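Local coordinates for Myo-inositol-1-phosphate synthase-related protein (Thermotoga maritima MSB8, PDB 3CIN) that is of unassigned function but binds NAD, probably through a Rossmann-type domain, and is a tetrameric relative of myo-inositol-1-phosphate synthases, at residues F28-E33 with E77-Y82; L35-I40 with V86-S91; T226-D231 with K302-H307; H235-N240 with D279-D284; G353-V358 with R384-L389. All blocks are in the same frame, centred on the assembly; numbering follows the deposited sequence. Where two conformers were deposited one is given.

Interaction 1. Residues F28-E33 with E77-Y82; sequences FVAGLE and EVVKQY
The carbonyl oxygen of Val-79 takes a 2.8 Å hydrogen bond from Tyr-82 N, three residues on. The Val-79 side chain faces helix 23-36. No polar bond joins the two segments; the two methyls of Val-79 divide between Ala-30 and Val-29. The CG1 branch of Val-79, set opposite its own backbone N (chi1 174°), meets Ala-30 CB at 3.8 Å. Its other branch, CG2, reaches Val-29 instead, 4.0 Å from Val-29 CG1, the two side chains crossing at a slant. Alanine suits a place where the backbones draw close, with 6.8 Å between the CA atoms of Ala-30 and Val-79, and the beta-branched valines offer broad, rather stiff surfaces for a buried, apolar contact. Helix 23-36 follows strand 14-19 of the parallel sheet, consistent with the first strand-turn-helix unit of a Rossmann fold; Val-29 also packs on Ile-18 of that strand, while Val-79 of helix 75-82 touches Ser-26, one turn before Ala-30 on helix 23-36.

Interaction 2. Residues L35-I40 with V86-S91; sequences LRKGEI and VDSLTS
Arg-36, in the last turn of helix 23-36, lays its aliphatic stem against Thr-90: CD lies 3.6 Å from Thr-90 OG1, and the two side chains pass each other at a slant. Its CG sits between the backbone N and the carbonyl carbon (chi1 75°), and a bend at chi3 (95°) turns the guanidinium toward strand 58-65, where NH1 bonds to Ile-58 O. The Thr-90 hydroxyl is itself hydrogen-bonded to Glu-33 OE2, whose other oxygen makes a long, weak ion pair with Arg-36 NE. Arginine suits the place, since its methylenes can pack while its charged end reaches elsewhere. Next, Lys-37 stretches out over the surface until NZ comes 4.2 Å from Ser-88 OG, too far for a bond; a long, flexible, charged chain fits this exposed place. Gly-38 then takes a positive phi of 62°, easy for a residue with no side chain, and reverses the backbone. Its N bonds weakly to Leu-35 O, while Glu-39 N reaches back to Lys-34 O. Further on, Ile-40 packs against Asn-314 of the second subunit. The pair of backward bonds around Gly-38 is the Schellman motif, a classic C-terminal helix ending.

Interaction 3. Residues T226-D231 with K302-H307; sequences TPFTAD and KFIAIH
Ile-306 and Thr-229 meet where helix 226-231 lies over strand 302-307. The isoleucine sets CG1 opposite its carbonyl carbon (chi1 -66°) and extends CD1 to 3.3 Å from Thr-229 OG1; CG1 and CG2 approach the same oxygen, so three carbons crowd around it. The Thr-229 hydroxyl is hydrogen-bonded to Gln-248 OE1 on strand 242-252; a small side chain with one polar atom suits such a seam. Here a helix covers a mixed beta sheet, its axis 9.6 Å from that of the strand and turned only 24° from it, while the other face of the sheet meets the third subunit, where Phe-303 stacks on His-307 of that chain. Phe-228 puts CB 4.0 Å from Ile-306 CD1, and its broad apolar ring extends along the strand to Ile-304. There Ile-304, with CG1 between its backbone N and carbonyl carbon (chi1 70°), brings CD1 to 4.2 Å from Phe-228 CD2. Both beta-branched isoleucines fit an extended strand and present apolar surface to the helix. The ring also meets His-235 of the second subunit.

Interaction 4. Residues H235-N240 with D279-D284; sequences HLAQRN and DILGYD
Ala-237 and Leu-281, in the last turns of two helices, bring their backbones to 5.8 Å between CA atoms. Both helices stop here. A Schellman motif closes the first: Asn-240 N bonds to Ala-237 O at 2.9 Å, Arg-241 N reaches back to Leu-236 O, and Asn-240 itself has a positive phi of 55°, a conformation asparagine tolerates better than most residues. The second helix breaks at Gly-282, whose phi of 88° is reached easily because glycine has no CB to press on Leu-281 O. The close approach suits alanine, whose single methyl points at the other helix and touches it in two places. Ala-237 CB lies 4.1 Å from Leu-281 CD2, and 4.3 Å from the carbonyl oxygen of Ile-280. Leu-281 starts off to one side, but its CG lies opposite the carbonyl carbon (chi1 -62°) and the extended end carries CD2 back across to the alanine; the same side chain rests on Val-243 of strand 242-252. Ile-280 packs on Leu-233 and Ser-234 one turn earlier in helix 225-238, and its carbonyl oxygen receives a weak hydrogen bond from Trp-393 NE1 of the second subunit, a residue that also packs on Ala-237. Within the second segment, Leu-281 CB stands 3.8 Å above the plane of the Tyr-283 ring, toward its rim.

Interaction 5. Residues G353-V358 with R384-L389; sequences GTVYPV and RIWAGL
Trp-386 is the bump of this contact, and the hollow that receives it is shaped by Val-355, Pro-357 and Val-358. Its CG lies opposite its backbone N (chi1 -180°), which thrusts the indole out from helix 376-386. Val-358 CG2 sits over the six-membered ring, 3.8 Å from its centroid and 14° off the normal, a CH-pi contact. On the same side of the indole, Val-355 CG1 comes to 3.6 Å from Trp-386 NE1. Pro-357 packs where the indole joins its CB: Pro-357 CB is 3.8 Å from Trp-386 CB and equally close to CD1, and the rigid proline ring crosses the tryptophan at about a right angle. The hollow forms where the chain leaves strand 353-354, outermost within this chain in a parallel sheet consistent with a Rossmann-type domain, and enters helix 356-362; Val-355 is the N-cap residue and Pro-357 lies in the first turn, where the amide hydrogen a proline lacks is least missed. The broad indole also packs on Leu-342, Ile-345 and Ala-346 of helix 328-348, and NE1 is hydrogen-bonded to Glu-351 OE1. Just past the tryptophan a Schellman motif turns the chain, with Leu-389 N 3.0 Å from Arg-384 O and Gly-388 at positive phi.

How the interactions relate
Interactions 1 and 2 share helix 23-36 and touch, their centres 9 Å apart; Lys-80 NZ and Asp-87 OD1 form a 2.7 Å salt bridge between them. Interactions 3 and 4 likewise share helix 225-238, with centres 16 Å apart, and 4 is nested in the chain loop that 3 closes. Interaction 5 stands apart, about 25 Å from interaction 4 and 28 Å from interaction 1, centre to centre. NAD lies about 10 Å from the side chains of Val-79 in interaction 1 and Ile-304 in interaction 3. The magnesium ion is about 11 Å from the Pro-357 side chain and about 12 Å from that of Ile-280, in interactions 5 and 4.

Interaction 1. Residues F28-E33 with E77-Y82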
# COMPACT_ATOMS: atom_id res chain seq x y z
N PHE A 28 -9.27 -20.18 20.19
CA PHE A 28 -8.79 -21.59 20.21
C PHE A 28 -9.91 -22.51 20.57
O PHE A 28 -10.17 -23.50 19.89
CB PHE A 28 -7.64 -21.71 21.21
CG PHE A 28 -7.16 -23.10 21.47
CD1 PHE A 28 -6.61 -23.89 20.46
CD2 PHE A 28 -7.21 -23.62 22.76
CE1 PHE A 28 -6.10 -25.15 20.73
CE2 PHE A 28 -6.73 -24.90 23.04
CZ PHE A 28 -6.23 -25.71 22.02
N VAL A 29 -10.64 -22.17 21.62
CA VAL A 29 -11.71 -23.06 22.10
C VAL A 29 -12.86 -23.10 21.12
O VAL A 29 -13.41 -24.18 20.78
CB VAL A 29 -12.16 -22.72 23.55
CG1 VAL A 29 -13.43 -23.50 23.97
CG2 VAL A 29 -10.98 -22.97 24.56
N ALA A 30 -13.25 -21.94 20.64
CA ALA A 30 -14.43 -21.85 19.77
C ALA A 30 -14.14 -22.51 18.41
O ALA A 30 -14.99 -23.22 17.83
CB ALA A 30 -14.79 -20.41 19.59
N GLY A 31 -12.94 -22.26 17.90
CA GLY A 31 -12.50 -22.86 16.64
C GLY A 31 -12.44 -24.37 16.75
O GLY A 31 -12.89 -25.11 15.86
N LEU A 32 -11.87 -24.85 17.86
CA LEU A 32 -11.73 -26.28 18.06
C LEU A 32 -13.09 -26.94 18.16
O LEU A 32 -13.27 -28.07 17.69
CB LEU A 32 -10.92 -26.56 19.32
CG LEU A 32 -10.87 -28.02 19.77
CD1 LEU A 32 -10.36 -28.87 18.63
CD2 LEU A 32 -10.00 -28.17 21.00
N GLU A 33 -14.04 -26.28 18.80
CA GLU A 33 -15.41 -26.80 18.86
C GLU A 33 -16.01 -26.98 17.47
O GLU A 33 -16.58 -28.03 17.18
CB GLU A 33 -16.31 -25.90 19.70
CG GLU A 33 -17.61 -26.57 20.05
CD GLU A 33 -17.50 -27.69 21.16
OE1 GLU A 33 -16.49 -27.83 21.88
OE2 GLU A 33 -18.48 -28.44 21.30
N GLU A 77 -19.53 -19.48 28.77
CA GLU A 77 -20.08 -18.13 29.03
C GLU A 77 -19.05 -17.06 28.64
O GLU A 77 -19.41 -16.02 28.07
CB GLU A 77 -20.46 -17.97 30.51
CG GLU A 77 -21.52 -18.94 31.02
CD GLU A 77 -21.99 -18.72 32.49
OE1 GLU A 77 -21.36 -19.24 33.50
OE2 GLU A 77 -23.06 -18.09 32.63
N VAL A 78 -17.78 -17.36 28.90
CA VAL A 78 -16.68 -16.46 28.57
C VAL A 78 -16.39 -16.51 27.08
O VAL A 78 -16.27 -15.46 26.42
CB VAL A 78 -15.43 -16.76 29.41
CG1 VAL A 78 -14.23 -15.92 28.95
CG2 VAL A 78 -15.80 -16.47 30.90
N VAL A 79 -16.29 -17.72 26.53
CA VAL A 79 -16.06 -17.87 25.06
C VAL A 79 -17.14 -17.11 24.23
O VAL A 79 -16.78 -16.39 23.27
CB VAL A 79 -15.89 -19.38 24.65
CG1 VAL A 79 -15.81 -19.52 23.15
CG2 VAL A 79 -14.62 -19.95 25.30
N LYS A 80 -18.42 -17.19 24.62
CA LYS A 80 -19.49 -16.48 23.89
C LYS A 80 -19.32 -14.97 23.91
O LYS A 80 -19.81 -14.31 23.01
CB LYS A 80 -20.84 -16.83 24.45
CG LYS A 80 -22.05 -16.36 23.67
CD LYS A 80 -23.31 -16.54 24.50
CE LYS A 80 -24.56 -16.84 23.66
NZ LYS A 80 -24.48 -16.57 22.21
N GLN A 81 -18.64 -14.43 24.91
CA GLN A 81 -18.37 -13.00 24.90
C GLN A 81 -17.49 -12.64 23.74
O GLN A 81 -17.55 -11.53 23.27
CB GLN A 81 -17.71 -12.54 26.20
CG GLN A 81 -18.60 -12.67 27.43
CD GLN A 81 -17.82 -12.59 28.75
OE1 GLN A 81 -16.75 -11.98 28.82
NE2 GLN A 81 -18.37 -13.21 29.81
N TYR A 82 -16.62 -13.56 23.29
CA TYR A 82 -15.73 -13.28 22.15
C TYR A 82 -16.31 -13.74 20.80
O TYR A 82 -16.13 -13.07 19.76
CB TYR A 82 -14.35 -13.94 22.36
CG TYR A 82 -13.63 -13.36 23.54
CD1 TYR A 82 -12.82 -12.26 23.41
CD2 TYR A 82 -13.73 -13.94 24.80
CE1 TYR A 82 -12.17 -11.70 24.49
CE2 TYR A 82 -13.07 -13.39 25.90
CZ TYR A 82 -12.28 -12.26 25.73
OH TYR A 82 -11.58 -11.66 26.77

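Interaction 2. Residues L35-I40 with V86-S91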
# COMPACT_ATOMS: atom_id res chain seq x y z
N LEU A 35 -14.34 -27.33 14.72
CA LEU A 35 -13.59 -28.38 14.04
C LEU A 35 -13.98 -29.80 14.43
O LEU A 35 -14.00 -30.68 13.57
CB LEU A 35 -12.11 -28.23 14.26
CG LEU A 35 -11.36 -27.14 13.56
CD1 LEU A 35 -9.92 -27.12 14.05
CD2 LEU A 35 -11.44 -27.38 12.08
N ARG A 36 -14.24 -30.04 15.71
CA ARG A 36 -14.73 -31.34 16.14
C ARG A 36 -16.20 -31.52 15.67
O ARG A 36 -16.62 -32.65 15.44
CB ARG A 36 -14.57 -31.53 17.65
CG ARG A 36 -15.54 -30.79 18.52
CD ARG A 36 -15.41 -31.23 20.00
NE ARG A 36 -14.51 -30.37 20.78
CZ ARG A 36 -13.28 -30.69 21.18
NH1 ARG A 36 -12.73 -31.86 20.87
NH2 ARG A 36 -12.58 -29.81 21.90
N LYS A 37 -16.96 -30.43 15.50
CA LYS A 37 -18.34 -30.52 15.03
C LYS A 37 -18.41 -30.40 13.48
O LYS A 37 -19.49 -30.33 12.91
CB LYS A 37 -19.23 -29.48 15.75
CG LYS A 37 -19.44 -29.75 17.26
CD LYS A 37 -20.50 -28.78 17.84
CE LYS A 37 -20.92 -29.13 19.26
NZ LYS A 37 -22.35 -28.73 19.49
N GLY A 38 -17.26 -30.38 12.81
CA GLY A 38 -17.20 -30.37 11.34
C GLY A 38 -17.82 -29.18 10.68
O GLY A 38 -18.18 -29.23 9.49
N GLU A 39 -18.01 -28.11 11.43
CA GLU A 39 -18.70 -26.96 10.94
C GLU A 39 -17.73 -26.16 10.12
O GLU A 39 -18.15 -25.25 9.42
CB GLU A 39 -19.25 -26.11 12.07
CG GLU A 39 -20.26 -26.86 12.93
CD GLU A 39 -20.64 -26.11 14.20
OE1 GLU A 39 -21.23 -25.02 14.08
OE2 GLU A 39 -20.33 -26.60 15.30
N ILE A 40 -16.43 -26.45 10.24
CA ILE A 40 -15.44 -25.76 9.44
C ILE A 40 -14.27 -26.66 9.10
O ILE A 40 -14.00 -27.61 9.81
CB ILE A 40 -14.83 -24.52 10.18
CG1 ILE A 40 -14.03 -24.92 11.41
CG2 ILE A 40 -15.89 -23.47 10.51
CD1 ILE A 40 -13.60 -23.74 12.30
N VAL A 86 -21.09 -19.29 19.62
CA VAL A 86 -20.86 -20.43 20.50
C VAL A 86 -21.89 -20.45 21.62
O VAL A 86 -21.85 -19.61 22.51
CB VAL A 86 -19.47 -20.34 21.10
CG1 VAL A 86 -19.25 -21.52 22.06
CG2 VAL A 86 -18.45 -20.33 20.01
N ASP A 87 -22.83 -21.40 21.59
CA ASP A 87 -23.82 -21.51 22.66
C ASP A 87 -23.62 -22.69 23.61
O ASP A 87 -24.36 -22.81 24.58
CB ASP A 87 -25.27 -21.57 22.10
CG ASP A 87 -25.70 -20.27 21.41
OD1 ASP A 87 -25.20 -19.17 21.75
OD2 ASP A 87 -26.54 -20.35 20.49
N SER A 88 -22.65 -23.55 23.32
CA SER A 88 -22.27 -24.64 24.20
C SER A 88 -20.93 -25.19 23.80
O SER A 88 -20.42 -24.91 22.70
CB SER A 88 -23.29 -25.79 24.14
OG SER A 88 -23.24 -26.43 22.88
N LEU A 89 -20.34 -25.96 24.72
CA LEU A 89 -19.07 -26.60 24.49
C LEU A 89 -19.13 -28.03 25.01
O LEU A 89 -19.78 -28.30 26.03
CB LEU A 89 -17.94 -25.86 25.18
CG LEU A 89 -17.57 -24.43 24.78
CD1 LEU A 89 -16.58 -23.90 25.74
CD2 LEU A 89 -17.00 -24.32 23.34
N THR A 90 -18.39 -28.91 24.34
CA THR A 90 -18.35 -30.34 24.64
C THR A 90 -17.75 -30.59 26.02
O THR A 90 -18.21 -31.44 26.77
CB THR A 90 -17.49 -31.08 23.56
OG1 THR A 90 -18.21 -31.07 22.30
CG2 THR A 90 -17.23 -32.55 23.92
N SER A 91 -16.66 -29.89 26.32
CA SER A 91 -16.10 -29.84 27.69
C SER A 91 -16.18 -28.38 28.13
O SER A 91 -15.66 -27.50 27.44
CB SER A 91 -14.67 -30.37 27.69
OG SER A 91 -14.03 -30.21 28.95

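Interaction 3. Residues T226-D231 with K302-H307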
# COMPACT_ATOMS: atom_id res chain seq x y z
N THR A 226 5.56 -9.48 11.88
CA THR A 226 7.00 -9.82 11.91
C THR A 226 7.32 -11.00 11.04
O THR A 226 8.33 -10.99 10.34
CB THR A 226 7.49 -10.02 13.35
OG1 THR A 226 7.32 -8.78 14.05
CG2 THR A 226 8.94 -10.38 13.37
N PRO A 227 6.47 -12.05 11.06
CA PRO A 227 6.74 -13.15 10.13
C PRO A 227 6.68 -12.78 8.63
O PRO A 227 7.41 -13.37 7.81
CB PRO A 227 5.66 -14.17 10.50
CG PRO A 227 5.46 -13.91 11.94
CD PRO A 227 5.37 -12.39 11.97
N PHE A 228 5.84 -11.82 8.27
CA PHE A 228 5.80 -11.32 6.90
C PHE A 228 7.09 -10.56 6.59
O PHE A 228 7.71 -10.80 5.54
CB PHE A 228 4.60 -10.40 6.67
CG PHE A 228 3.32 -11.16 6.51
CD1 PHE A 228 3.10 -11.91 5.36
CD2 PHE A 228 2.37 -11.15 7.52
CE1 PHE A 228 1.91 -12.64 5.22
CE2 PHE A 228 1.17 -11.88 7.40
CZ PHE A 228 0.95 -12.62 6.24
N THR A 229 7.54 -9.70 7.50
CA THR A 229 8.85 -9.01 7.31
C THR A 229 9.99 -10.02 7.12
O THR A 229 10.81 -9.90 6.20
CB THR A 229 9.13 -8.14 8.50
OG1 THR A 229 8.06 -7.20 8.63
CG2 THR A 229 10.49 -7.45 8.45
N ALA A 230 9.97 -11.07 7.94
CA ALA A 230 10.99 -12.07 7.91
C ALA A 230 11.00 -12.82 6.57
O ALA A 230 12.05 -13.09 6.02
CB ALA A 230 10.87 -13.04 9.10
N ASP A 231 9.83 -13.14 6.05
CA ASP A 231 9.69 -13.77 4.75
C ASP A 231 10.30 -12.91 3.64
O ASP A 231 11.05 -13.40 2.78
CB ASP A 231 8.24 -13.96 4.44
CG ASP A 231 7.49 -14.77 5.48
OD1 ASP A 231 8.08 -15.62 6.19
OD2 ASP A 231 6.24 -14.57 5.54
N LYS A 302 -5.73 -6.50 13.15
CA LYS A 302 -4.58 -5.57 13.12
C LYS A 302 -4.46 -4.94 11.78
O LYS A 302 -4.81 -5.56 10.78
CB LYS A 302 -3.27 -6.32 13.39
CG LYS A 302 -3.02 -6.70 14.77
CD LYS A 302 -1.54 -7.05 14.86
CE LYS A 302 -1.11 -7.39 16.24
NZ LYS A 302 0.08 -8.27 16.16
N PHE A 303 -4.00 -3.68 11.74
CA PHE A 303 -3.51 -3.08 10.52
C PHE A 303 -2.00 -3.16 10.62
O PHE A 303 -1.43 -2.82 11.66
CB PHE A 303 -3.93 -1.64 10.35
CG PHE A 303 -3.24 -0.94 9.22
CD1 PHE A 303 -3.48 -1.31 7.89
CD2 PHE A 303 -2.33 0.10 9.48
CE1 PHE A 303 -2.83 -0.65 6.85
CE2 PHE A 303 -1.70 0.78 8.43
CZ PHE A 303 -1.93 0.38 7.10
N ILE A 304 -1.35 -3.60 9.56
CA ILE A 304 0.12 -3.63 9.50
C ILE A 304 0.59 -2.85 8.27
O ILE A 304 -0.05 -2.80 7.23
CB ILE A 304 0.66 -5.10 9.52
CG1 ILE A 304 0.37 -5.86 8.23
CG2 ILE A 304 0.13 -5.92 10.76
CD1 ILE A 304 1.22 -7.13 8.06
N ALA A 305 1.80 -2.25 8.38
CA ALA A 305 2.42 -1.56 7.26
C ALA A 305 3.91 -1.84 7.36
O ALA A 305 4.47 -1.75 8.42
CB ALA A 305 2.11 -0.07 7.25
N ILE A 306 4.54 -2.27 6.28
CA ILE A 306 5.97 -2.63 6.30
C ILE A 306 6.60 -1.92 5.10
O ILE A 306 6.05 -1.92 4.03
CB ILE A 306 6.16 -4.16 6.17
CG1 ILE A 306 5.63 -4.99 7.34
CG2 ILE A 306 7.64 -4.59 6.05
CD1 ILE A 306 5.26 -6.43 6.98
N HIS A 307 7.78 -1.33 5.30
CA HIS A 307 8.52 -0.71 4.23
C HIS A 307 9.93 -1.18 4.29
O HIS A 307 10.59 -1.11 5.33
CB HIS A 307 8.55 0.79 4.43
CG HIS A 307 9.38 1.53 3.42
ND1 HIS A 307 10.63 2.04 3.71
CD2 HIS A 307 9.14 1.82 2.12
CE1 HIS A 307 11.12 2.62 2.62
NE2 HIS A 307 10.23 2.51 1.65

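Interaction 4. Residues H235-N240 with D279-D284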
# COMPACT_ATOMS: atom_id res chain seq x y z
N HIS A 235 13.80 -13.72 1.21
CA HIS A 235 13.78 -13.50 -0.27
C HIS A 235 14.94 -12.62 -0.69
O HIS A 235 15.69 -12.89 -1.63
CB HIS A 235 12.45 -12.76 -0.65
CG HIS A 235 12.08 -12.83 -2.11
ND1 HIS A 235 12.09 -11.74 -2.95
CD2 HIS A 235 11.65 -13.87 -2.86
CE1 HIS A 235 11.70 -12.10 -4.16
NE2 HIS A 235 11.44 -13.40 -4.13
N LEU A 236 15.04 -11.48 -0.03
CA LEU A 236 16.10 -10.57 -0.37
C LEU A 236 17.48 -11.09 -0.13
O LEU A 236 18.36 -10.83 -0.94
CB LEU A 236 15.92 -9.24 0.37
CG LEU A 236 14.58 -8.57 0.02
CD1 LEU A 236 14.39 -7.34 0.98
CD2 LEU A 236 14.44 -8.24 -1.46
N ALA A 237 17.68 -11.76 1.01
CA ALA A 237 18.98 -12.41 1.37
C ALA A 237 19.44 -13.38 0.27
O ALA A 237 20.59 -13.32 -0.17
CB ALA A 237 18.84 -13.17 2.69
N GLN A 238 18.52 -14.22 -0.20
CA GLN A 238 18.79 -15.17 -1.29
C GLN A 238 19.37 -14.58 -2.55
O GLN A 238 20.23 -15.19 -3.19
CB GLN A 238 17.49 -15.88 -1.69
CG GLN A 238 17.10 -16.80 -0.71
CD GLN A 238 16.16 -17.81 -1.19
OE1 GLN A 238 15.28 -17.57 -2.08
NE2 GLN A 238 16.27 -18.97 -0.57
N ARG A 239 18.90 -13.39 -2.88
CA ARG A 239 19.26 -12.67 -4.07
C ARG A 239 20.41 -11.71 -3.83
O ARG A 239 20.80 -11.00 -4.73
CB ARG A 239 18.05 -11.93 -4.61
CG ARG A 239 17.05 -12.86 -5.29
CD ARG A 239 15.64 -12.67 -4.84
NE ARG A 239 14.81 -13.58 -5.63
CZ ARG A 239 14.24 -14.72 -5.22
NH1 ARG A 239 14.30 -15.18 -3.99
NH2 ARG A 239 13.55 -15.42 -6.08
N ASN A 240 20.99 -11.78 -2.62
CA ASN A 240 22.12 -10.92 -2.23
C ASN A 240 21.77 -9.46 -2.41
O ASN A 240 22.57 -8.66 -2.90
CB ASN A 240 23.36 -11.26 -3.05
CG ASN A 240 24.62 -10.69 -2.46
OD1 ASN A 240 24.66 -10.45 -1.25
ND2 ASN A 240 25.64 -10.47 -3.28
N ASP A 279 19.07 -12.09 12.35
CA ASP A 279 18.96 -13.55 12.31
C ASP A 279 18.91 -14.00 10.84
O ASP A 279 19.59 -14.94 10.44
CB ASP A 279 17.69 -14.05 12.99
CG ASP A 279 17.76 -14.04 14.53
OD1 ASP A 279 18.83 -13.65 15.09
OD2 ASP A 279 16.74 -14.45 15.16
N ILE A 280 18.09 -13.33 10.06
CA ILE A 280 17.82 -13.76 8.67
C ILE A 280 18.89 -13.21 7.74
O ILE A 280 19.42 -13.95 6.90
CB ILE A 280 16.42 -13.32 8.20
CG1 ILE A 280 15.30 -14.05 8.97
CG2 ILE A 280 16.29 -13.50 6.67
CD1 ILE A 280 15.40 -15.60 8.97
N LEU A 281 19.23 -11.93 7.86
CA LEU A 281 20.19 -11.33 6.95
C LEU A 281 21.68 -11.59 7.25
O LEU A 281 22.53 -11.56 6.35
CB LEU A 281 20.00 -9.81 6.89
CG LEU A 281 18.67 -9.28 6.39
CD1 LEU A 281 18.68 -7.74 6.47
CD2 LEU A 281 18.42 -9.75 4.98
N GLY A 282 21.98 -11.75 8.53
CA GLY A 282 23.35 -11.87 9.00
C GLY A 282 24.05 -10.56 9.33
O GLY A 282 25.19 -10.56 9.76
N TYR A 283 23.39 -9.44 9.07
CA TYR A 283 23.92 -8.10 9.41
C TYR A 283 22.70 -7.32 9.97
O TYR A 283 21.56 -7.62 9.62
CB TYR A 283 24.59 -7.39 8.23
CG TYR A 283 23.74 -7.29 6.98
CD1 TYR A 283 23.69 -8.34 6.05
CD2 TYR A 283 22.95 -6.15 6.74
CE1 TYR A 283 22.86 -8.25 4.94
CE2 TYR A 283 22.09 -6.06 5.64
CZ TYR A 283 22.09 -7.10 4.72
OH TYR A 283 21.26 -6.99 3.64
N ASP A 284 22.96 -6.36 10.84
CA ASP A 284 21.89 -5.69 11.56
C ASP A 284 21.45 -4.42 10.83
O ASP A 284 21.74 -3.28 11.24
CB ASP A 284 22.30 -5.34 13.02
CG ASP A 284 21.08 -5.17 13.93
OD1 ASP A 284 19.91 -5.32 13.46
OD2 ASP A 284 21.29 -4.88 15.13

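Interaction 5. Residues G353-V358 with R384-L389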
# COMPACT_ATOMS: atom_id res chain seq x y z
N GLY A 353 12.89 -30.49 28.08
CA GLY A 353 13.64 -29.28 27.77
C GLY A 353 12.87 -28.54 26.71
O GLY A 353 11.65 -28.58 26.69
N THR A 354 13.55 -27.89 25.80
CA THR A 354 12.77 -27.19 24.72
C THR A 354 13.06 -27.85 23.38
O THR A 354 14.07 -28.55 23.23
CB THR A 354 12.95 -25.65 24.71
OG1 THR A 354 11.86 -25.06 23.99
CG2 THR A 354 14.23 -25.21 24.14
N VAL A 355 12.14 -27.72 22.43
CA VAL A 355 12.24 -28.45 21.16
C VAL A 355 12.35 -27.42 19.99
O VAL A 355 11.37 -26.98 19.43
CB VAL A 355 11.01 -29.38 20.98
CG1 VAL A 355 11.10 -30.20 19.69
CG2 VAL A 355 10.87 -30.31 22.22
N TYR A 356 13.59 -27.13 19.57
CA TYR A 356 13.80 -26.14 18.51
C TYR A 356 13.08 -26.44 17.18
O TYR A 356 12.57 -25.54 16.58
CB TYR A 356 15.28 -25.96 18.26
CG TYR A 356 15.62 -24.99 17.18
CD1 TYR A 356 15.38 -23.61 17.36
CD2 TYR A 356 16.19 -25.40 15.99
CE1 TYR A 356 15.76 -22.70 16.36
CE2 TYR A 356 16.52 -24.50 14.98
CZ TYR A 356 16.29 -23.15 15.17
OH TYR A 356 16.67 -22.22 14.21
N PRO A 357 13.05 -27.71 16.71
CA PRO A 357 12.36 -27.99 15.43
C PRO A 357 10.91 -27.53 15.42
O PRO A 357 10.44 -27.04 14.39
CB PRO A 357 12.47 -29.52 15.31
CG PRO A 357 13.76 -29.83 16.05
CD PRO A 357 13.76 -28.91 17.22
N VAL A 358 10.25 -27.60 16.57
CA VAL A 358 8.90 -27.02 16.73
C VAL A 358 8.93 -25.50 16.86
O VAL A 358 8.23 -24.77 16.16
CB VAL A 358 8.17 -27.67 17.90
CG1 VAL A 358 6.82 -27.02 18.19
CG2 VAL A 358 7.92 -29.18 17.60
N ARG A 384 8.11 -30.58 9.87
CA ARG A 384 7.43 -31.79 9.33
C ARG A 384 8.25 -33.07 9.59
O ARG A 384 7.72 -34.08 10.03
CB ARG A 384 7.11 -31.65 7.87
CG ARG A 384 6.10 -30.54 7.52
CD ARG A 384 5.75 -30.56 6.03
NE ARG A 384 5.12 -31.81 5.61
CZ ARG A 384 3.83 -32.08 5.70
NH1 ARG A 384 2.96 -31.16 6.13
NH2 ARG A 384 3.38 -33.26 5.32
N ILE A 385 9.55 -33.01 9.35
CA ILE A 385 10.38 -34.18 9.54
C ILE A 385 10.37 -34.59 11.01
O ILE A 385 10.28 -35.76 11.30
CB ILE A 385 11.82 -33.94 9.07
CG1 ILE A 385 11.85 -33.82 7.54
CG2 ILE A 385 12.75 -35.13 9.49
CD1 ILE A 385 13.09 -33.06 6.99
N TRP A 386 10.47 -33.63 11.91
CA TRP A 386 10.41 -33.91 13.37
C TRP A 386 9.11 -34.63 13.74
O TRP A 386 9.10 -35.55 14.59
CB TRP A 386 10.53 -32.61 14.17
CG TRP A 386 10.49 -32.83 15.68
CD1 TRP A 386 11.56 -33.06 16.51
CD2 TRP A 386 9.32 -32.88 16.50
NE1 TRP A 386 11.12 -33.23 17.79
CE2 TRP A 386 9.74 -33.09 17.81
CE3 TRP A 386 7.95 -32.73 16.24
CZ2 TRP A 386 8.84 -33.23 18.88
CZ3 TRP A 386 7.07 -32.85 17.29
CH2 TRP A 386 7.51 -33.11 18.58
N ALA A 387 8.02 -34.22 13.11
CA ALA A 387 6.68 -34.72 13.42
C ALA A 387 6.42 -36.06 12.82
O ALA A 387 5.34 -36.60 13.02
CB ALA A 387 5.60 -33.74 12.92
N GLY A 388 7.35 -36.60 12.04
CA GLY A 388 7.17 -37.88 11.35
C GLY A 388 6.40 -37.81 10.04
O GLY A 388 5.84 -38.80 9.58
N LEU A 389 6.39 -36.66 9.40
CA LEU A 389 5.72 -36.49 8.13
C LEU A 389 6.71 -36.38 7.01
O LEU A 389 7.89 -36.15 7.27
CB LEU A 389 4.84 -35.24 8.16
CG LEU A 389 3.84 -35.17 9.31
CD1 LEU A 389 3.21 -33.79 9.37
CD2 LEU A 389 2.75 -36.25 9.19